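Local coordinates for protein STU0660 (Streptococcus thermophilus, PDB 3ZTH) that probably binds DNA as a large Csn2 protein of CRISPR-mediated bacterial immunity and carries magnesium ions, at residues T285-G288 with F289-S292; D266-F269 with M270-V274; R103-V106 with N107-D110. One frame throughout, in Å; residues are numbered along the deposited sequence.

Contact 1. Residues T285-G288 with F289-S292; sequences TREG and FRMS
E287 and R290, one helical turn apart, form a bidentate ion pair at the first turn of helix 286-296. Their side chains run next to each other in the same direction. E287 starts with CG anti to its own N (chi1 178°) and then bends at chi2, which swings the carboxylate toward the following turn; R290 starts the same way, and its bend comes farther out, at chi3. The guanidinium is used side-on: NE donates to E287 OE1 and NH2 to E287 OE2, with R290 NE and E287 OE1 2.7 Å apart and R290 NH2 and E287 OE2 also 2.7 Å apart. Both bonds are nearly straight. Each oxygen is reached from its syn side, but the two planes are twisted by 35°, and the nitrogens stand somewhat out of the carboxylate plane. The remaining nitrogen, R290 NH1, is claimed by E294 and by the carbonyl of I246.

Selenomethionine M291 crosses E287 at a slant, its methyl carbon M291 CE 4.1 Å from E287 CG. Beneath these side chains the backbone follows the ordinary i to i+4 pattern, opening with F289 N to O of T285, the N-cap residue, at 2.7 Å. The F289 ring leaves the helix for Y271 and V274 of helix 267-277, and S292 OG is bonded to D314.

Two bonds to two separate oxygens fix the rotation of the guanidinium. With E294 placed one turn farther on, the single guanidinium is shared by two acids and would probably offset part of their negative charge, helping to keep both ionised.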
loop_
_atom_site.group_PDB
_atom_site.type_symbol
_atom_site.label_atom_id
_atom_site.label_comp_id
_atom_site.label_asym_id
_atom_site.label_seq_id
_atom_site.Cartn_x
_atom_site.Cartn_y
_atom_site.Cartn_z
ATOM N N THR A 285 51.620 41.116 -10.028
ATOM C CA THR A 285 52.221 39.910 -10.568
ATOM C C THR A 285 51.089 39.042 -11.116
ATOM O O THR A 285 49.911 39.233 -10.774
ATOM C CB THR A 285 52.971 39.124 -9.467
ATOM O OG1 THR A 285 53.473 37.903 -10.008
ATOM C CG2 THR A 285 52.039 38.771 -8.325
ATOM N N ARG A 286 51.432 38.088 -11.965
ATOM C CA ARG A 286 50.421 37.213 -12.526
ATOM C C ARG A 286 49.686 36.474 -11.411
ATOM O O ARG A 286 48.487 36.219 -11.508
ATOM C CB ARG A 286 51.070 36.225 -13.493
ATOM C CG ARG A 286 50.577 36.381 -14.912
ATOM C CD ARG A 286 51.568 35.824 -15.895
ATOM N NE ARG A 286 52.578 36.822 -16.207
ATOM C CZ ARG A 286 52.611 37.522 -17.334
ATOM N NH1 ARG A 286 51.689 37.328 -18.269
ATOM N NH2 ARG A 286 53.563 38.425 -17.515
ATOM N N GLU A 287 50.410 36.135 -10.349
ATOM C CA GLU A 287 49.806 35.438 -9.229
ATOM C C GLU A 287 48.954 36.410 -8.409
ATOM O O GLU A 287 47.860 36.066 -7.967
ATOM C CB GLU A 287 50.887 34.809 -8.348
ATOM C CG GLU A 287 50.347 34.101 -7.116
ATOM C CD GLU A 287 49.346 33.006 -7.456
ATOM O OE1 GLU A 287 49.101 32.757 -8.656
ATOM O OE2 GLU A 287 48.801 32.383 -6.522
ATOM N N GLY A 288 49.460 37.623 -8.207
ATOM C CA GLY A 288 48.713 38.613 -7.456
ATOM C C GLY A 288 47.426 38.942 -8.194
ATOM O O GLY A 288 46.390 39.229 -7.596
ATOM N N PHE A 289 47.494 38.898 -9.515
ATOM C CA PHE A 289 46.329 39.178 -10.326
ATOM C C PHE A 289 45.344 38.030 -10.203
ATOM O O PHE A 289 44.150 38.238 -10.016
ATOM C CB PHE A 289 46.723 39.341 -11.794
ATOM C CG PHE A 289 45.553 39.343 -12.724
ATOM C CD1 PHE A 289 44.651 40.408 -12.723
ATOM C CD2 PHE A 289 45.311 38.258 -13.554
ATOM C CE1 PHE A 289 43.520 40.387 -13.538
ATOM C CE2 PHE A 289 44.179 38.227 -14.375
ATOM C CZ PHE A 289 43.284 39.295 -14.364
ATOM N N ARG A 290 45.862 36.815 -10.315
ATOM C CA ARG A 290 45.043 35.616 -10.250
ATOM C C ARG A 290 44.244 35.572 -8.950
ATOM O O ARG A 290 43.080 35.178 -8.932
ATOM C CB ARG A 290 45.937 34.388 -10.366
ATOM C CG ARG A 290 45.213 33.126 -10.729
ATOM C CD ARG A 290 46.130 31.950 -10.542
ATOM N NE ARG A 290 46.565 31.848 -9.151
ATOM C CZ ARG A 290 45.770 31.512 -8.135
ATOM N NH1 ARG A 290 44.491 31.238 -8.349
ATOM N NH2 ARG A 290 46.255 31.448 -6.902
HETATM N N MSE A 291 44.876 35.982 -7.861
HETATM C CA MSE A 291 44.209 36.001 -6.571
HETATM C C MSE A 291 43.199 37.128 -6.466
HETATM O O MSE A 291 42.145 36.974 -5.858
HETATM C CB MSE A 291 45.231 36.129 -5.463
HETATM C CG MSE A 291 45.968 34.850 -5.215
HETATM SE SE MSE A 291 46.860 34.999 -3.542
HETATM C CE MSE A 291 48.367 36.100 -4.105
ATOM N N SER A 292 43.536 38.269 -7.045
ATOM C CA SER A 292 42.640 39.404 -7.036
ATOM C C SER A 292 41.400 38.983 -7.818
ATOM O O SER A 292 40.272 39.316 -7.451
ATOM C CB SER A 292 43.319 40.601 -7.701
ATOM O OG SER A 292 42.461 41.727 -7.711
#

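Contact 2. Residues D266-F269 with M270-V274; sequences DVEF and MYERV
F269 and R273 are brought together by complementary torsions, an i to i+4 aromatic-arginine pair on the N-terminal part of helix 267-277. The ring of F269 has CG anti to its backbone N (chi1 175°), which leans it along the helix toward the next turn; R273 turns the other way, with CG beside its own N (chi1 -74°), and a second bend at chi2 lays the chain over the ring. R273 CG makes a CH-pi contact with one face, 4.2 Å from the F269 centroid and displaced toward the rim. Farther out the roles are exchanged: the rim of the ring pushes into a face of the guanidinium. With the two planes 57° apart, this is not a parallel stack.

A second i to i+4 pair joins E268 and E272. The E268 chain bends at chi2 and that of E272 stays extended beyond CG, and the two carboxylates meet with E268 OE2 and E272 OE2 only 2.6 Å apart. Oxygens this close suggest that one of the acids holds a proton and donates it. E268 OE2 also has a salt bridge to R286 at the start of helix 286-296, a positive charge that probably lessens the repulsion between the acids.

The backbone supports both pairs with regular helical bonds, among them Y271 N to V267 O at 2.8 Å. On the buried side, M270 packs on L293 of helix 286-296 and V274 on I317, I320 and L321 of helix 312-324, while the hydroxyl of Y271 bonds to the carbonyl of P284. Out at the far end of its ring, F269 CZ stands over the centre of the R273 guanidinium, 3.2 Å from R273 CZ.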
loop_
_atom_site.group_PDB
_atom_site.type_symbol
_atom_site.label_atom_id
_atom_site.label_comp_id
_atom_site.label_asym_id
_atom_site.label_seq_id
_atom_site.Cartn_x
_atom_site.Cartn_y
_atom_site.Cartn_z
ATOM N N ASP A 266 40.296 33.361 -20.672
ATOM C CA ASP A 266 41.532 32.726 -20.228
ATOM C C ASP A 266 42.218 33.745 -19.329
ATOM O O ASP A 266 42.084 34.955 -19.540
ATOM C CB ASP A 266 42.441 32.391 -21.412
ATOM C CG ASP A 266 41.888 31.276 -22.276
ATOM O OD1 ASP A 266 41.730 30.141 -21.772
ATOM O OD2 ASP A 266 41.608 31.537 -23.466
ATOM N N VAL A 267 42.940 33.252 -18.328
ATOM C CA VAL A 267 43.643 34.102 -17.373
ATOM C C VAL A 267 44.713 34.998 -18.008
ATOM O O VAL A 267 44.776 36.194 -17.722
ATOM C CB VAL A 267 44.299 33.243 -16.270
ATOM C CG1 VAL A 267 44.886 34.132 -15.186
ATOM C CG2 VAL A 267 43.266 32.287 -15.690
ATOM N N GLU A 268 45.556 34.430 -18.861
ATOM C CA GLU A 268 46.592 35.231 -19.502
ATOM C C GLU A 268 45.951 36.331 -20.354
ATOM O O GLU A 268 46.428 37.467 -20.399
ATOM C CB GLU A 268 47.494 34.351 -20.373
ATOM C CG GLU A 268 48.682 35.096 -20.983
ATOM C CD GLU A 268 49.502 35.864 -19.944
ATOM O OE1 GLU A 268 49.630 35.375 -18.794
ATOM O OE2 GLU A 268 50.028 36.950 -20.281
ATOM N N PHE A 269 44.864 35.990 -21.028
ATOM C CA PHE A 269 44.167 36.962 -21.848
ATOM C C PHE A 269 43.736 38.148 -20.975
ATOM O O PHE A 269 44.033 39.297 -21.285
ATOM C CB PHE A 269 42.935 36.316 -22.499
ATOM C CG PHE A 269 42.079 37.286 -23.271
ATOM C CD1 PHE A 269 42.388 37.614 -24.590
ATOM C CD2 PHE A 269 40.984 37.901 -22.662
ATOM C CE1 PHE A 269 41.616 38.544 -25.293
ATOM C CE2 PHE A 269 40.205 38.834 -23.354
ATOM C CZ PHE A 269 40.522 39.156 -24.673
HETATM N N MSE A 270 43.050 37.856 -19.875
HETATM C CA MSE A 270 42.568 38.898 -18.976
HETATM C C MSE A 270 43.679 39.677 -18.290
HETATM O O MSE A 270 43.553 40.882 -18.051
HETATM C CB MSE A 270 41.644 38.294 -17.926
HETATM C CG MSE A 270 40.418 37.638 -18.522
HETATM SE SE MSE A 270 39.175 37.080 -17.157
HETATM C CE MSE A 270 40.066 35.464 -16.583
ATOM N N TYR A 271 44.770 38.995 -17.970
ATOM C CA TYR A 271 45.880 39.670 -17.322
ATOM C C TYR A 271 46.381 40.788 -18.226
ATOM O O TYR A 271 46.528 41.934 -17.793
ATOM C CB TYR A 271 47.019 38.695 -17.052
ATOM C CG TYR A 271 48.216 39.332 -16.389
ATOM C CD1 TYR A 271 48.215 39.611 -15.023
ATOM C CD2 TYR A 271 49.349 39.659 -17.128
ATOM C CE1 TYR A 271 49.311 40.198 -14.408
ATOM C CE2 TYR A 271 50.456 40.247 -16.526
ATOM C CZ TYR A 271 50.429 40.514 -15.163
ATOM O OH TYR A 271 51.519 41.107 -14.563
ATOM N N GLU A 272 46.641 40.452 -19.486
ATOM C CA GLU A 272 47.139 41.443 -20.432
ATOM C C GLU A 272 46.173 42.603 -20.621
ATOM O O GLU A 272 46.591 43.761 -20.605
ATOM C CB GLU A 272 47.478 40.769 -21.767
ATOM C CG GLU A 272 48.851 40.091 -21.737
ATOM C CD GLU A 272 49.060 39.079 -22.858
ATOM O OE1 GLU A 272 48.674 39.372 -24.014
ATOM O OE2 GLU A 272 49.622 37.993 -22.581
ATOM N N ARG A 273 44.886 42.298 -20.784
ATOM C CA ARG A 273 43.869 43.335 -20.955
ATOM C C ARG A 273 43.871 44.262 -19.749
ATOM O O ARG A 273 44.002 45.475 -19.888
ATOM C CB ARG A 273 42.470 42.719 -21.097
ATOM C CG ARG A 273 42.174 42.049 -22.428
ATOM C CD ARG A 273 42.316 43.035 -23.583
ATOM N NE ARG A 273 41.707 42.545 -24.821
ATOM C CZ ARG A 273 40.398 42.365 -24.997
ATOM N NH1 ARG A 273 39.542 42.629 -24.017
ATOM N NH2 ARG A 273 39.941 41.923 -26.161
ATOM N N VAL A 274 43.724 43.677 -18.564
ATOM C CA VAL A 274 43.696 44.443 -17.323
ATOM C C VAL A 274 44.960 45.275 -17.180
ATOM O O VAL A 274 44.901 46.462 -16.858
ATOM C CB VAL A 274 43.545 43.504 -16.099
ATOM C CG1 VAL A 274 43.616 44.291 -14.804
ATOM C CG2 VAL A 274 42.222 42.769 -16.185
#

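Contact 3. Residues R103-V106 with N107-D110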
loop_
_atom_site.group_PDB
_atom_site.type_symbol
_atom_site.label_atom_id
_atom_site.label_comp_id
_atom_site.label_asym_id
_atom_site.label_seq_id
_atom_site.Cartn_x
_atom_site.Cartn_y
_atom_site.Cartn_z
ATOM N N ARG A 103 28.394 -3.675 -6.440
ATOM C CA ARG A 103 28.064 -4.743 -7.380
ATOM C C ARG A 103 29.305 -5.229 -8.118
ATOM O O ARG A 103 29.374 -6.389 -8.516
ATOM C CB ARG A 103 27.004 -4.286 -8.386
ATOM C CG ARG A 103 25.591 -4.394 -7.854
ATOM C CD ARG A 103 24.578 -3.881 -8.850
ATOM N NE ARG A 103 23.212 -4.083 -8.376
ATOM C CZ ARG A 103 22.130 -3.632 -9.002
ATOM N NH1 ARG A 103 22.254 -2.948 -10.134
ATOM N NH2 ARG A 103 20.922 -3.863 -8.499
ATOM N N LYS A 104 30.283 -4.345 -8.290
ATOM C CA LYS A 104 31.525 -4.703 -8.972
ATOM C C LYS A 104 32.404 -5.529 -8.034
ATOM O O LYS A 104 33.080 -6.469 -8.459
ATOM C CB LYS A 104 32.282 -3.440 -9.390
ATOM C CG LYS A 104 31.496 -2.480 -10.282
ATOM C CD LYS A 104 31.530 -2.865 -11.756
ATOM C CE LYS A 104 30.889 -1.765 -12.605
ATOM N NZ LYS A 104 31.051 -1.986 -14.071
ATOM N N ILE A 105 32.380 -5.164 -6.756
ATOM C CA ILE A 105 33.167 -5.837 -5.728
ATOM C C ILE A 105 32.645 -7.225 -5.394
ATOM O O ILE A 105 33.412 -8.179 -5.318
ATOM C CB ILE A 105 33.210 -5.002 -4.423
ATOM C CG1 ILE A 105 34.173 -3.825 -4.593
ATOM C CG2 ILE A 105 33.615 -5.879 -3.238
ATOM C CD1 ILE A 105 34.398 -3.037 -3.326
ATOM N N VAL A 106 31.338 -7.327 -5.185
ATOM C CA VAL A 106 30.706 -8.594 -4.845
ATOM C C VAL A 106 30.882 -9.617 -5.955
ATOM O O VAL A 106 30.930 -10.820 -5.706
ATOM C CB VAL A 106 29.205 -8.400 -4.576
ATOM C CG1 VAL A 106 28.549 -9.731 -4.290
ATOM C CG2 VAL A 106 29.014 -7.477 -3.394
ATOM N N ASN A 107 30.977 -9.130 -7.182
ATOM C CA ASN A 107 31.152 -9.997 -8.334
ATOM C C ASN A 107 32.583 -10.541 -8.426
ATOM O O ASN A 107 33.440 -9.954 -9.087
ATOM C CB ASN A 107 30.806 -9.223 -9.602
ATOM C CG ASN A 107 31.001 -10.040 -10.846
ATOM O OD1 ASN A 107 30.421 -11.116 -10.989
ATOM N ND2 ASN A 107 31.819 -9.537 -11.760
ATOM N N GLN A 108 32.832 -11.661 -7.752
ATOM C CA GLN A 108 34.146 -12.303 -7.754
ATOM C C GLN A 108 34.013 -13.799 -7.504
ATOM O O GLN A 108 33.376 -14.214 -6.537
ATOM C CB GLN A 108 35.047 -11.709 -6.674
ATOM C CG GLN A 108 35.376 -10.249 -6.862
ATOM C CD GLN A 108 36.451 -9.783 -5.904
ATOM O OE1 GLN A 108 37.632 -10.104 -6.071
ATOM N NE2 GLN A 108 36.049 -9.033 -4.880
ATOM N N VAL A 109 34.626 -14.601 -8.372
ATOM C CA VAL A 109 34.579 -16.057 -8.256
ATOM C C VAL A 109 34.717 -16.493 -6.804
ATOM O O VAL A 109 34.113 -17.474 -6.371
ATOM C CB VAL A 109 35.703 -16.721 -9.081
ATOM C CG1 VAL A 109 35.657 -18.228 -8.901
ATOM C CG2 VAL A 109 35.547 -16.365 -10.552
ATOM N N ASP A 110 35.523 -15.747 -6.062
ATOM C CA ASP A 110 35.754 -16.019 -4.652
ATOM C C ASP A 110 34.447 -15.930 -3.852
ATOM O O ASP A 110 34.092 -16.859 -3.124
ATOM C CB ASP A 110 36.804 -15.025 -4.133
ATOM C CG ASP A 110 36.551 -14.582 -2.708
ATOM O OD1 ASP A 110 36.475 -15.451 -1.814
ATOM O OD2 ASP A 110 36.437 -13.354 -2.487
#
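Q108, the N-cap residue of helix 109-130, sends its side chain back to the last turn of helix 97-106 and takes the carbonyl of I105, a side-chain-to-backbone bond across the bend between two helices. Q108 CG lies beside its own N (chi1 -64°) and the chain runs extended from there, so that the terminal amide arrives next to the last turn. Q108 NE2 is 2.8 Å from I105 O, and the N-H points at the oxygen with an angle of 157°. The bond lies in the carbonyl plane of I105, and the oxygen is close to the amide plane of Q108. Q108 CG also rests against I105 O, at 3.2 Å, making this the tight part of the contact.

The side formed by R103 and N107 is looser and more exposed. Here the helical pattern fades into a weak bond, N107 N to R103 O at 3.4 Å, while N107 CB comes to 3.4 Å from the same oxygen. N107 is the centre of an inverse gamma turn, where the chain leaves its helical path before helix 109-130 begins. The charged end of R103 is engaged elsewhere, by D152.

V106 packs on L151 and L155 of helix 151-157, and in a second subunit M129 meets V106, I133 meets I105 and H132 meets Q108. The amide of Q108 thus supplies a donor to a carbonyl in that turn, where the regular backbone donors give out, and ties the bend together beside the subunit interface.

Following the chain from the N terminus, contact 3 comes first, at the bend where helix 97-106 gives way to helix 109-130. Contact 2 then occupies the start of helix 267-277, and contact 1 the start of the next helix, 286-296. All three are local and in series: none closes a long loop, and none nests in or crosses another. Contacts 1 and 2 nevertheless touch, their centres 11 Å apart, through the R286-E268 salt bridge and the packing of F289 on Y271 and V274, which join the two successive helices. Contact 3 lies on the opposite side of the chain's centre, about 50 Å from contact 1 between centres, and faces a second subunit.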